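Local coordinates for protein deoxyhypusine hydroxylase (Homo sapiens, PDB 4D50) that catalyses the iron-dependent hydroxylation of deoxyhypusine in translation factor eIF5A, the second and final step of hypusine formation, at residues T18-K23 against S49-D54; R31-L36 against H61-C66; G43-I48 against G68-A73; D55-K60 against P90-E95; E246-L251 against E276-A281. All coordinates share one frame; numbering follows the deposited sequence. Where two conformers were deposited one is given.

In the fold
From the N terminus, contact 1 closes the first loop, bringing the end of helix 3-20 back against the end of helix 42-50. Contact 2 opens inside that loop and sets helix 26-39 beside helix 57-70. Contact 3 starts from helix 42-50 and ends at the far end of helix 57-70, so contacts 1, 2 and 3 cross one another pairwise without nesting. Contact 4 opens after contact 1 has closed, crosses contacts 2 and 3, and joins the start of helix 57-70 to helix 90-103. Contact 5 follows in series near the C terminus, pairing helices 241-254 and 272-289. Iron and peroxide draw contacts 2, 4 and 5 together across the two halves of the chain.

Contact 1 of 5, residues T18-K23 against S49-D54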
# COMPACT_ATOMS: atom_id res chain seq x y z
N THR A 18 5.30 -21.60 -2.68
CA THR A 18 5.28 -21.18 -1.24
C THR A 18 4.15 -20.15 -1.03
O THR A 18 3.32 -20.36 -0.22
CB THR A 18 6.57 -20.60 -0.82
OG1 THR A 18 7.59 -21.59 -0.94
CG2 THR A 18 6.54 -20.11 0.59
N LEU A 19 4.12 -19.12 -1.85
CA LEU A 19 3.03 -18.19 -1.88
C LEU A 19 1.59 -18.74 -1.90
O LEU A 19 0.75 -18.26 -1.19
CB LEU A 19 3.20 -17.20 -3.05
CG LEU A 19 2.13 -16.11 -3.09
CD1 LEU A 19 2.05 -15.26 -1.84
CD2 LEU A 19 2.44 -15.25 -4.36
N VAL A 20 1.31 -19.73 -2.77
CA VAL A 20 -0.07 -20.16 -3.00
C VAL A 20 -0.50 -21.26 -2.00
O VAL A 20 -1.68 -21.60 -1.94
CB VAL A 20 -0.36 -20.64 -4.42
CG1 VAL A 20 -0.05 -19.53 -5.45
CG2 VAL A 20 0.37 -21.95 -4.76
N ASP A 21 0.43 -21.74 -1.22
CA ASP A 21 0.18 -22.83 -0.23
C ASP A 21 -0.43 -22.26 1.03
O ASP A 21 0.28 -21.62 1.81
CB ASP A 21 1.50 -23.46 0.12
CG ASP A 21 1.35 -24.74 0.96
OD1 ASP A 21 0.24 -25.01 1.41
OD2 ASP A 21 2.37 -25.40 1.16
N PRO A 22 -1.72 -22.56 1.29
CA PRO A 22 -2.35 -21.96 2.48
C PRO A 22 -1.88 -22.52 3.80
O PRO A 22 -2.28 -22.00 4.83
CB PRO A 22 -3.84 -22.20 2.25
CG PRO A 22 -3.91 -23.38 1.39
CD PRO A 22 -2.64 -23.49 0.60
N LYS A 23 -1.00 -23.52 3.78
CA LYS A 23 -0.42 -24.11 5.00
C LYS A 23 0.93 -23.53 5.37
O LYS A 23 1.51 -23.93 6.37
CB LYS A 23 -0.24 -25.62 4.85
CG LYS A 23 -1.52 -26.38 4.66
CD LYS A 23 -1.23 -27.81 4.15
CE LYS A 23 -2.52 -28.60 3.96
NZ LYS A 23 -2.35 -29.90 3.25
N SER A 49 -1.12 -13.98 -9.07
CA SER A 49 -2.49 -13.89 -9.52
C SER A 49 -3.27 -15.07 -9.01
O SER A 49 -4.43 -14.90 -8.61
CB SER A 49 -2.52 -13.88 -11.07
OG SER A 49 -2.03 -12.61 -11.57
N GLN A 50 -2.61 -16.22 -8.98
CA GLN A 50 -3.21 -17.43 -8.43
C GLN A 50 -3.58 -17.29 -6.96
O GLN A 50 -4.59 -17.81 -6.52
CB GLN A 50 -2.30 -18.65 -8.70
CG GLN A 50 -2.89 -20.03 -8.35
CD GLN A 50 -1.90 -21.17 -8.63
OE1 GLN A 50 -1.16 -21.13 -9.58
NE2 GLN A 50 -1.81 -22.13 -7.71
N ALA A 51 -2.79 -16.55 -6.20
CA ALA A 51 -3.10 -16.33 -4.76
C ALA A 51 -4.32 -15.50 -4.43
O ALA A 51 -4.72 -15.45 -3.24
CB ALA A 51 -1.87 -15.78 -4.05
N PHE A 52 -4.97 -14.83 -5.39
CA PHE A 52 -6.23 -14.14 -5.09
C PHE A 52 -7.38 -15.05 -4.57
O PHE A 52 -8.47 -14.53 -4.22
CB PHE A 52 -6.71 -13.29 -6.28
CG PHE A 52 -5.98 -11.96 -6.40
CD1 PHE A 52 -6.16 -10.93 -5.46
CD2 PHE A 52 -5.07 -11.76 -7.42
CE1 PHE A 52 -5.44 -9.74 -5.59
CE2 PHE A 52 -4.38 -10.54 -7.58
CZ PHE A 52 -4.57 -9.52 -6.65
N ASP A 53 -7.13 -16.37 -4.58
CA ASP A 53 -8.03 -17.43 -4.08
C ASP A 53 -8.15 -17.35 -2.57
O ASP A 53 -9.19 -17.64 -2.00
CB ASP A 53 -7.50 -18.82 -4.48
CG ASP A 53 -8.62 -19.91 -4.56
OD1 ASP A 53 -9.80 -19.60 -4.22
OD2 ASP A 53 -8.32 -21.08 -4.97
N ASP A 54 -7.11 -16.85 -1.94
CA ASP A 54 -6.90 -16.99 -0.52
C ASP A 54 -7.93 -16.26 0.33
O ASP A 54 -8.62 -15.33 -0.09
CB ASP A 54 -5.52 -16.43 -0.14
CG ASP A 54 -5.02 -16.93 1.18
OD1 ASP A 54 -4.53 -18.09 1.27
OD2 ASP A 54 -5.12 -16.17 2.18
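Asp54 OD1, loosely touched by Pro22 CB at 4.3 Å, pairs with Arg29 NH1 in a salt bridge, while Asp54 OD2 accepts from the backbone N of Ser56. Arg29 of helix 26-39 also donates through NE to Leu19 O and so links the two segments, at the N-terminal end of the HEAT-like helical solenoid. No hydrogen bond joins the segments directly, and the rest is van der Waals packing. Val20 contributes the largest share. The extended chain of Gln50, with CG trans to the backbone N (chi1 -172°), crosses Val20 at about a right angle, and its amide NE2 lies 3.7 Å from Val20 CG2. Deeper in, Leu19 CG sits 4.1 Å from Ala51 CB; Leu19 also packs on helix 26-39 and Ala51 on Leu63, linking the contact to the core. Beyond Val20 the chain turns at Asp21 in an Asx turn, where Lys23 N donates to Asp21 OD1 at 3.1 Å, approaching from above the carboxylate plane.

Contact 2 of 5, residues R31-L36 against H61-C66; sequences RALFTL and HELAYC. With FE (Fe (III) ion), chain D; PER (peroxide ion), chain E.
Leu33 and Phe34 of helix 26-39 lean on one side of helix 57-70 between Glu62 and Cys66, while His61, at the start of that run, looks to the metal. His61 NE2 binds an iron(III) ion at 2.3 Å, and its ND1 donates to the backbone O of Leu58, which helps fix the ring's rotation. Glu62 follows and faces the first helix: its CB meets Leu33 CD2 at 3.7 Å. Glu62 CG lies 3.6 Å from Phe34 CZ, and the bend at chi2 (74°) then puts OE2 at the ring edge, in its plane; Glu62 OE1 lies close to Glu249 OE2, a like-charged neighbour. Leu63 starts away from the partner helix, yet its CD2 swings back to Leu33 CD1 at 3.8 Å. One turn on, Cys66 SG touches both Leu33 and Phe34, 3.7 Å from Leu33 CG and 3.3 Å from Phe34 CE1, the latter a sulfur-aromatic contact met obliquely. An alanine in place of Leu33 would strip away both methyls and would probably open a gap between Leu63, Glu62 CB and the Cys66 sulfur. The two helix segments run nearly parallel (13°) with axes 10.3 Å apart, side by side as in a HEAT-like solenoid, here with the diiron site on the flank of helix 57-70 that carries His61.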
# COMPACT_ATOMS: atom_id res chain seq x y z
N ARG A 31 7.12 -13.20 2.36
CA ARG A 31 8.48 -13.24 1.87
C ARG A 31 8.49 -13.71 0.46
O ARG A 31 9.18 -13.11 -0.36
CB ARG A 31 9.35 -14.20 2.69
CG ARG A 31 9.86 -13.58 3.93
CD ARG A 31 10.57 -14.62 4.80
NE ARG A 31 10.57 -14.11 6.17
CZ ARG A 31 11.31 -13.08 6.57
NH1 ARG A 31 12.17 -12.48 5.74
NH2 ARG A 31 11.21 -12.65 7.82
N ALA A 32 7.73 -14.74 0.15
CA ALA A 32 7.63 -15.24 -1.26
C ALA A 32 7.10 -14.17 -2.19
O ALA A 32 7.57 -13.93 -3.31
CB ALA A 32 6.77 -16.47 -1.31
N LEU A 33 6.00 -13.55 -1.76
CA LEU A 33 5.38 -12.51 -2.54
C LEU A 33 6.33 -11.36 -2.88
O LEU A 33 6.40 -10.96 -4.01
CB LEU A 33 4.15 -11.92 -1.80
CG LEU A 33 3.52 -10.67 -2.42
CD1 LEU A 33 2.99 -10.93 -3.85
CD2 LEU A 33 2.42 -10.13 -1.51
N PHE A 34 7.03 -10.77 -1.89
CA PHE A 34 7.92 -9.70 -2.18
C PHE A 34 9.15 -10.13 -2.97
O PHE A 34 9.66 -9.36 -3.78
CB PHE A 34 8.24 -8.91 -0.90
CG PHE A 34 7.09 -8.05 -0.50
CD1 PHE A 34 6.75 -6.89 -1.26
CD2 PHE A 34 6.31 -8.39 0.56
CE1 PHE A 34 5.64 -6.12 -0.96
CE2 PHE A 34 5.18 -7.61 0.86
CZ PHE A 34 4.87 -6.50 0.10
N THR A 35 9.54 -11.38 -2.86
CA THR A 35 10.61 -11.83 -3.73
C THR A 35 10.08 -11.86 -5.18
O THR A 35 10.77 -11.39 -6.08
CB THR A 35 11.12 -13.19 -3.27
OG1 THR A 35 11.57 -13.04 -1.92
CG2 THR A 35 12.30 -13.73 -4.16
N LEU A 36 8.91 -12.41 -5.41
CA LEU A 36 8.34 -12.43 -6.75
C LEU A 36 8.17 -11.06 -7.30
O LEU A 36 8.31 -10.88 -8.50
CB LEU A 36 7.04 -13.17 -6.81
CG LEU A 36 7.09 -14.67 -6.53
CD1 LEU A 36 5.66 -15.22 -6.45
CD2 LEU A 36 7.84 -15.40 -7.65
N HIS A 61 -4.71 -8.12 -0.70
CA HIS A 61 -4.47 -6.72 -1.01
C HIS A 61 -2.98 -6.44 -1.23
O HIS A 61 -2.63 -5.61 -2.10
CB HIS A 61 -5.17 -5.82 0.00
CG HIS A 61 -4.24 -5.16 0.97
ND1 HIS A 61 -3.47 -5.86 1.86
CD2 HIS A 61 -3.94 -3.85 1.13
CE1 HIS A 61 -2.78 -4.98 2.60
NE2 HIS A 61 -3.03 -3.76 2.14
N GLU A 62 -2.10 -7.20 -0.58
CA GLU A 62 -0.63 -7.08 -0.84
C GLU A 62 -0.29 -7.61 -2.28
O GLU A 62 0.61 -7.11 -2.99
CB GLU A 62 0.13 -7.85 0.20
CG GLU A 62 1.41 -7.23 0.72
CD GLU A 62 1.12 -6.06 1.65
OE1 GLU A 62 0.33 -6.19 2.60
OE2 GLU A 62 1.61 -4.97 1.31
N LEU A 63 -1.01 -8.64 -2.67
CA LEU A 63 -0.85 -9.16 -4.03
C LEU A 63 -1.10 -8.04 -4.97
O LEU A 63 -0.39 -7.87 -5.98
CB LEU A 63 -1.79 -10.29 -4.35
CG LEU A 63 -1.84 -11.49 -3.39
CD1 LEU A 63 -2.96 -12.39 -3.81
CD2 LEU A 63 -0.54 -12.22 -3.43
N ALA A 64 -2.23 -7.39 -4.77
CA ALA A 64 -2.59 -6.31 -5.73
C ALA A 64 -1.58 -5.17 -5.64
O ALA A 64 -1.19 -4.63 -6.69
CB ALA A 64 -3.99 -5.74 -5.45
N TYR A 65 -1.15 -4.79 -4.45
CA TYR A 65 -0.14 -3.75 -4.32
C TYR A 65 1.14 -4.06 -5.10
O TYR A 65 1.65 -3.27 -5.87
CB TYR A 65 0.21 -3.55 -2.85
CG TYR A 65 1.33 -2.59 -2.56
CD1 TYR A 65 1.15 -1.22 -2.68
CD2 TYR A 65 2.62 -3.07 -2.31
CE1 TYR A 65 2.22 -0.33 -2.42
CE2 TYR A 65 3.65 -2.22 -2.01
CZ TYR A 65 3.48 -0.86 -2.16
OH TYR A 65 4.52 -0.07 -1.84
N CYS A 66 1.57 -5.30 -4.97
CA CYS A 66 2.78 -5.78 -5.65
C CYS A 66 2.62 -5.71 -7.16
O CYS A 66 3.54 -5.25 -7.82
CB CYS A 66 3.22 -7.19 -5.23
SG CYS A 66 3.94 -7.18 -3.57
FE FE D . -2.78 -1.78 3.36
O1 PER E . -5.09 -1.07 2.02
O2 PER E . -4.90 -1.30 3.53
O HOH W 1 -2.35 -0.40 1.47
O HOH W 2 -0.64 -2.11 3.29

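Contact 3 of 5, residues G43-I48 against G68-A73; sequences GAIAWI and GQMQDA. With GAI (guanidine), chain I.
Met70 fills the larger, apolar part of this contact, its thioether set among three side chains of helix 42-50. The sulfur meets Ile48 end on, SD lying 3.8 Å from Ile48 CD1. A bend at the last torsion (chi3 85°) turns the methyl back so that CE comes 3.9 Å from Ile45 CG1, the two chains sliding past each other in opposite directions, and Met70 CE also touches Ala44 CB more loosely at 4.4 Å. Leu33 and Leu36 of helix 26-39, with Leu63 and Leu67, complete this apolar core around Ile48 and Ala44. The segments thus join helix 42-50 to the C-terminal end of helix 57-70 within the HEAT-like solenoid; Gln71, with positive phi (58°), is the first residue to leave helical geometry. Past that turn the contact is smaller and partly exposed, a single touch with a polar group, though a close one: Asp72 CG lies 3.5 Å from Ile45 CD1. Asp72 OD1 has polar partners, accepting from Arg74 N and, through a weak bond, from a bound guanidine. With an alanine here, Arg74 N would probably be left without its carboxylate acceptor, and Ile45 CD1 would lose the cover of CG. The guanidine sits in a pocket lined also by Gly41 and Pro42, but its exact placing against Asp72 is doubtful.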
# COMPACT_ATOMS: atom_id res chain seq x y z
N GLY A 43 5.89 -15.63 -15.20
CA GLY A 43 5.73 -16.66 -14.20
C GLY A 43 5.32 -16.00 -12.86
O GLY A 43 4.36 -16.43 -12.18
N ALA A 44 6.05 -14.96 -12.51
CA ALA A 44 5.81 -14.26 -11.20
C ALA A 44 4.42 -13.67 -11.14
O ALA A 44 3.67 -13.85 -10.18
CB ALA A 44 6.83 -13.21 -10.99
N ILE A 45 4.01 -13.00 -12.20
CA ILE A 45 2.65 -12.46 -12.25
C ILE A 45 1.57 -13.55 -12.11
O ILE A 45 0.56 -13.40 -11.39
CB ILE A 45 2.50 -11.60 -13.53
CG1 ILE A 45 3.38 -10.35 -13.35
CG2 ILE A 45 1.08 -11.19 -13.77
CD1 ILE A 45 3.50 -9.41 -14.52
N ALA A 46 1.78 -14.71 -12.76
CA ALA A 46 0.82 -15.80 -12.67
C ALA A 46 0.66 -16.41 -11.29
O ALA A 46 -0.45 -16.68 -10.88
CB ALA A 46 1.16 -16.89 -13.68
N TRP A 47 1.75 -16.61 -10.60
CA TRP A 47 1.73 -17.17 -9.28
C TRP A 47 1.07 -16.16 -8.29
O TRP A 47 0.34 -16.55 -7.42
CB TRP A 47 3.14 -17.48 -8.80
CG TRP A 47 3.80 -18.70 -9.40
CD1 TRP A 47 4.90 -18.73 -10.21
CD2 TRP A 47 3.44 -20.07 -9.15
NE1 TRP A 47 5.25 -20.03 -10.50
CE2 TRP A 47 4.35 -20.88 -9.90
CE3 TRP A 47 2.43 -20.69 -8.43
CZ2 TRP A 47 4.28 -22.27 -9.90
CZ3 TRP A 47 2.36 -22.09 -8.42
CH2 TRP A 47 3.27 -22.86 -9.18
N ILE A 48 1.34 -14.88 -8.46
CA ILE A 48 0.77 -13.82 -7.56
C ILE A 48 -0.75 -13.81 -7.79
O ILE A 48 -1.55 -13.66 -6.88
CB ILE A 48 1.38 -12.44 -7.84
CG1 ILE A 48 2.87 -12.38 -7.41
CG2 ILE A 48 0.64 -11.31 -7.13
CD1 ILE A 48 3.56 -11.12 -7.79
N GLY A 68 0.81 -3.74 -8.82
CA GLY A 68 0.87 -2.33 -9.15
C GLY A 68 2.32 -1.87 -9.28
O GLY A 68 2.67 -1.15 -10.24
N GLN A 69 3.08 -2.11 -8.26
CA GLN A 69 4.46 -1.64 -8.16
C GLN A 69 5.37 -2.22 -9.22
O GLN A 69 6.37 -1.56 -9.60
CB GLN A 69 4.99 -1.94 -6.72
CG GLN A 69 4.20 -1.25 -5.65
CD GLN A 69 4.32 0.23 -5.67
OE1 GLN A 69 5.40 0.73 -5.59
NE2 GLN A 69 3.18 0.94 -5.74
N MET A 70 4.99 -3.44 -9.72
CA MET A 70 5.69 -4.14 -10.78
C MET A 70 5.59 -3.42 -12.13
O MET A 70 6.45 -3.58 -13.00
CB MET A 70 5.22 -5.55 -10.86
CG MET A 70 5.66 -6.38 -9.65
SD MET A 70 4.77 -7.93 -9.50
CE MET A 70 5.74 -8.94 -10.57
N GLN A 71 4.55 -2.63 -12.27
CA GLN A 71 4.31 -1.78 -13.46
C GLN A 71 4.24 -2.56 -14.78
O GLN A 71 4.60 -2.02 -15.84
CB GLN A 71 5.28 -0.65 -13.51
CG GLN A 71 4.99 0.36 -12.37
CD GLN A 71 5.67 1.68 -12.62
OE1 GLN A 71 6.89 1.76 -12.57
NE2 GLN A 71 4.89 2.71 -12.79
N ASP A 72 3.82 -3.82 -14.69
CA ASP A 72 3.78 -4.71 -15.82
C ASP A 72 2.35 -4.83 -16.31
O ASP A 72 1.43 -5.34 -15.65
CB ASP A 72 4.41 -6.03 -15.46
CG ASP A 72 4.70 -6.89 -16.68
OD1 ASP A 72 3.91 -6.85 -17.64
OD2 ASP A 72 5.73 -7.62 -16.64
N ALA A 73 2.14 -4.31 -17.51
CA ALA A 73 0.77 -4.29 -18.11
C ALA A 73 0.15 -5.68 -18.20
O ALA A 73 -1.03 -5.81 -18.33
CB ALA A 73 0.82 -3.56 -19.51
C GAI I . 5.61 -9.90 -18.35
N1 GAI I . 5.04 -9.40 -19.33
N2 GAI I . 4.88 -10.53 -17.43
N3 GAI I . 6.93 -9.74 -18.20

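Contact 4 of 5, residues D55-K60 against P90-E95. With FE (Fe (III) ion), chain C; PER (peroxide ion), chain E.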
# COMPACT_ATOMS: atom_id res chain seq x y z
N ASP A 55 -8.08 -16.78 1.54
CA ASP A 55 -8.91 -16.26 2.54
C ASP A 55 -8.51 -14.96 3.18
O ASP A 55 -9.35 -14.25 3.71
CB ASP A 55 -8.79 -17.28 3.72
CG ASP A 55 -10.05 -17.75 4.20
OD1 ASP A 55 -11.02 -17.78 3.39
OD2 ASP A 55 -10.02 -18.13 5.42
N SER A 56 -7.22 -14.68 3.22
CA SER A 56 -6.68 -13.53 3.90
C SER A 56 -6.82 -12.27 3.07
O SER A 56 -6.13 -12.13 2.10
CB SER A 56 -5.22 -13.75 4.23
OG SER A 56 -4.50 -12.56 4.67
N ALA A 57 -7.61 -11.32 3.56
CA ALA A 57 -7.77 -9.97 2.86
C ALA A 57 -6.43 -9.23 2.88
O ALA A 57 -6.06 -8.56 1.88
CB ALA A 57 -8.81 -9.11 3.56
N LEU A 58 -5.71 -9.31 3.99
CA LEU A 58 -4.34 -8.76 4.12
C LEU A 58 -3.43 -9.29 3.00
O LEU A 58 -2.85 -8.50 2.22
CB LEU A 58 -3.69 -9.06 5.46
CG LEU A 58 -2.30 -8.46 5.58
CD1 LEU A 58 -2.35 -6.93 5.63
CD2 LEU A 58 -1.57 -8.91 6.85
N LEU A 59 -3.39 -10.60 2.85
CA LEU A 59 -2.52 -11.14 1.81
C LEU A 59 -3.01 -10.68 0.43
O LEU A 59 -2.24 -10.20 -0.37
CB LEU A 59 -2.42 -12.67 1.90
CG LEU A 59 -1.48 -13.27 0.87
CD1 LEU A 59 -0.03 -12.86 0.96
CD2 LEU A 59 -1.60 -14.83 1.01
N LYS A 60 -4.31 -10.79 0.16
CA LYS A 60 -4.83 -10.48 -1.17
C LYS A 60 -4.59 -9.04 -1.62
O LYS A 60 -4.26 -8.77 -2.77
CB LYS A 60 -6.31 -10.78 -1.26
CG LYS A 60 -6.66 -12.26 -1.33
CD LYS A 60 -8.16 -12.46 -1.62
CE LYS A 60 -9.01 -12.10 -0.44
NZ LYS A 60 -10.43 -12.49 -0.58
N PRO A 90 -13.42 -4.37 0.47
CA PRO A 90 -13.07 -3.00 0.01
C PRO A 90 -11.54 -2.72 -0.12
O PRO A 90 -11.07 -2.09 -1.08
CB PRO A 90 -13.67 -2.11 1.11
CG PRO A 90 -14.82 -2.88 1.66
CD PRO A 90 -14.43 -4.33 1.56
N MET A 91 -10.82 -3.15 0.89
CA MET A 91 -9.37 -2.98 0.96
C MET A 91 -8.68 -3.66 -0.24
O MET A 91 -7.67 -3.16 -0.77
CB MET A 91 -8.93 -3.58 2.30
CG MET A 91 -7.51 -3.99 2.52
SD MET A 91 -7.51 -4.63 4.21
CE MET A 91 -5.75 -4.85 4.38
N VAL A 92 -9.24 -4.79 -0.65
CA VAL A 92 -8.67 -5.54 -1.72
C VAL A 92 -9.02 -4.82 -3.06
O VAL A 92 -8.17 -4.67 -3.94
CB VAL A 92 -9.15 -7.00 -1.70
CG1 VAL A 92 -8.70 -7.69 -2.92
CG2 VAL A 92 -8.53 -7.72 -0.48
N ARG A 93 -10.28 -4.41 -3.20
CA ARG A 93 -10.73 -3.79 -4.44
C ARG A 93 -10.04 -2.45 -4.58
O ARG A 93 -9.64 -2.09 -5.71
CB ARG A 93 -12.29 -3.65 -4.48
CG ARG A 93 -13.03 -5.03 -4.45
CD ARG A 93 -14.56 -4.86 -4.45
NE ARG A 93 -14.91 -4.11 -5.65
CZ ARG A 93 -15.77 -3.12 -5.78
NH1 ARG A 93 -16.55 -2.71 -4.78
NH2 ARG A 93 -15.87 -2.51 -6.96
N HIS A 94 -9.90 -1.71 -3.48
CA HIS A 94 -9.20 -0.42 -3.51
C HIS A 94 -7.79 -0.66 -4.02
O HIS A 94 -7.31 0.06 -4.98
CB HIS A 94 -9.17 0.30 -2.14
CG HIS A 94 -7.82 0.70 -1.71
ND1 HIS A 94 -7.12 1.76 -2.27
CD2 HIS A 94 -7.01 0.16 -0.78
CE1 HIS A 94 -5.93 1.81 -1.72
NE2 HIS A 94 -5.84 0.86 -0.80
N GLU A 95 -7.13 -1.65 -3.47
CA GLU A 95 -5.73 -1.88 -3.81
C GLU A 95 -5.56 -2.22 -5.31
O GLU A 95 -4.59 -1.84 -5.94
CB GLU A 95 -5.05 -2.95 -2.92
CG GLU A 95 -3.58 -2.73 -2.72
CD GLU A 95 -3.26 -1.47 -1.93
OE1 GLU A 95 -3.84 -1.22 -0.81
OE2 GLU A 95 -2.49 -0.61 -2.47
FE FE C . -4.14 0.31 0.54
O1 PER E . -5.09 -1.07 2.02
O2 PER E . -4.90 -1.30 3.53
O HOH W 3 -2.82 1.61 -0.60
O HOH W 1 -2.35 -0.40 1.47
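Ala57, Leu58 and Lys60, in the first turn of helix 57-70, meet Met91 and Val92 at the start of helix 90-103. Ser56 begins the helix as its N-cap: OG accepts from Leu59 N at 2.9 Å and also bonds to Glu276. Ala57 follows, its backbone O lying 3.5 Å from Val92 CG2. Leu58 crosses Met91 obliquely, though Met91 is modelled in two conformers and the approach of its methyl is less certain. Lys60 closes the run with CB 3.9 Å from the same Val92 CG2, which lies anti to the carbonyl carbon and so meets both Ala57 O and Lys60 CB, while Lys60 NZ pairs with Glu89. Segment 90-95 also carries ligands of the second iron. His94 NE2 binds it at 2.2 Å and Glu95 OE1 at 2.1 Å, with His212 as the third protein ligand. Peroxide O1 binds this iron at 2.2 Å, beside two waters, and lies at the edge of the His94 ring, while its O2 binds the other iron, as expected of a bridging peroxo-diiron(III) intermediate.

Contact 5 of 5, residues E246-L251 against E276-A281. With FE (Fe (III) ion), chain D; GAI (guanidine), chain F.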
# COMPACT_ATOMS: atom_id res chain seq x y z
N GLU A 246 -2.82 -0.39 8.50
CA GLU A 246 -1.75 0.36 7.92
C GLU A 246 -0.83 0.95 9.00
O GLU A 246 0.39 0.96 8.82
CB GLU A 246 -2.34 1.45 6.98
CG GLU A 246 -1.49 1.73 5.77
CD GLU A 246 -1.32 0.54 4.88
OE1 GLU A 246 -2.31 -0.03 4.40
OE2 GLU A 246 -0.15 0.16 4.69
N CYS A 247 -1.45 1.37 10.09
CA CYS A 247 -0.76 1.89 11.29
C CYS A 247 0.10 0.79 11.92
O CYS A 247 1.24 1.01 12.25
CB CYS A 247 -1.75 2.52 12.25
SG CYS A 247 -2.35 4.10 11.64
N ALA A 248 -0.43 -0.44 11.96
CA ALA A 248 0.31 -1.54 12.49
C ALA A 248 1.55 -1.84 11.60
O ALA A 248 2.68 -2.08 12.09
CB ALA A 248 -0.58 -2.75 12.56
N GLU A 249 1.35 -1.86 10.28
CA GLU A 249 2.45 -2.04 9.35
C GLU A 249 3.50 -0.98 9.53
O GLU A 249 4.67 -1.30 9.50
CB GLU A 249 1.97 -2.00 7.89
CG GLU A 249 1.46 -3.29 7.32
CD GLU A 249 1.79 -3.48 5.82
OE1 GLU A 249 2.61 -2.77 5.17
OE2 GLU A 249 1.21 -4.40 5.26
N ALA A 250 3.08 0.30 9.68
CA ALA A 250 4.04 1.39 9.92
C ALA A 250 4.88 1.19 11.17
O ALA A 250 6.11 1.35 11.17
CB ALA A 250 3.31 2.73 9.92
N LEU A 251 4.21 0.76 12.21
CA LEU A 251 4.87 0.44 13.49
C LEU A 251 5.87 -0.70 13.27
O LEU A 251 7.00 -0.66 13.84
CB LEU A 251 3.84 0.06 14.58
CG LEU A 251 3.07 1.28 15.07
CD1 LEU A 251 1.86 0.94 15.94
CD2 LEU A 251 4.00 2.24 15.76
N GLU A 276 -3.27 -10.08 11.69
CA GLU A 276 -2.26 -10.58 10.76
C GLU A 276 -1.20 -9.58 10.47
O GLU A 276 -0.02 -9.97 10.33
CB GLU A 276 -2.93 -11.01 9.47
CG GLU A 276 -3.71 -12.27 9.65
CD GLU A 276 -4.41 -12.75 8.36
OE1 GLU A 276 -4.44 -12.08 7.27
OE2 GLU A 276 -4.95 -13.89 8.50
N SER A 277 -1.56 -8.30 10.42
CA SER A 277 -0.50 -7.26 10.29
C SER A 277 0.46 -7.29 11.46
O SER A 277 1.69 -7.22 11.27
CB SER A 277 -1.01 -5.82 10.09
OG SER A 277 -1.59 -5.77 8.82
N CYS A 278 -0.07 -7.46 12.70
CA CYS A 278 0.80 -7.51 13.87
C CYS A 278 1.73 -8.74 13.90
O CYS A 278 2.93 -8.64 14.21
CB CYS A 278 -0.06 -7.42 15.17
SG CYS A 278 -0.93 -5.92 15.45
N GLU A 279 1.18 -9.90 13.55
CA GLU A 279 1.92 -11.14 13.31
C GLU A 279 3.09 -11.07 12.36
O GLU A 279 4.23 -11.40 12.73
CB GLU A 279 0.96 -12.23 12.83
CG GLU A 279 1.67 -13.57 12.46
CD GLU A 279 0.76 -14.63 11.88
OE1 GLU A 279 -0.47 -14.48 11.88
OE2 GLU A 279 1.27 -15.65 11.36
N VAL A 280 2.82 -10.59 11.16
CA VAL A 280 3.82 -10.42 10.16
C VAL A 280 4.90 -9.43 10.64
O VAL A 280 6.09 -9.71 10.47
CB VAL A 280 3.18 -10.01 8.81
CG1 VAL A 280 4.22 -9.63 7.77
CG2 VAL A 280 2.33 -11.18 8.30
N ALA A 281 4.49 -8.31 11.26
CA ALA A 281 5.45 -7.28 11.72
C ALA A 281 6.38 -7.87 12.80
O ALA A 281 7.63 -7.72 12.70
CB ALA A 281 4.73 -6.04 12.24
FE FE D . -2.78 -1.78 3.36
C GAI F . 5.30 -13.01 16.50
N1 GAI F . 6.53 -13.14 16.19
N2 GAI F . 5.01 -12.89 17.77
N3 GAI F . 4.31 -12.96 15.62
O HOH W 2 -0.64 -2.11 3.29
O HOH W 1 -2.35 -0.40 1.47
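Small side chains make the apolar part of the contact: Ala248 CB meets Ser277 CB at 4.0 Å and Cys278 SG at 4.3 Å. With so little between them the helix segments approach to 8.7 Å, nearly parallel at 10°, as in the stacked helices of HEAT-like repeats. Polar groups work mainly beyond the pair. Ser277 OG, near Glu249 CG, hydrogen-bonds His245 ND1 and Val273 O; the bond to His245 is a second-shell contact that probably helps to orient this iron ligand. At the metal, Glu246 bends at chi2 (62°) to bring OE1 2.1 Å from the iron, while Glu246 OE2 accepts from water 2 at 2.7 Å, a water also bound to that iron. Glu279 O accepts a weak bond from a guanidine that Asp283 also holds. Leu263 of helix 257-265 packs on Ala248, Cys278 and Ala281 together, Leu234 of helix 227-235 on Ala248, and helix 208-221 meets Glu246 through His212 and Tyr216.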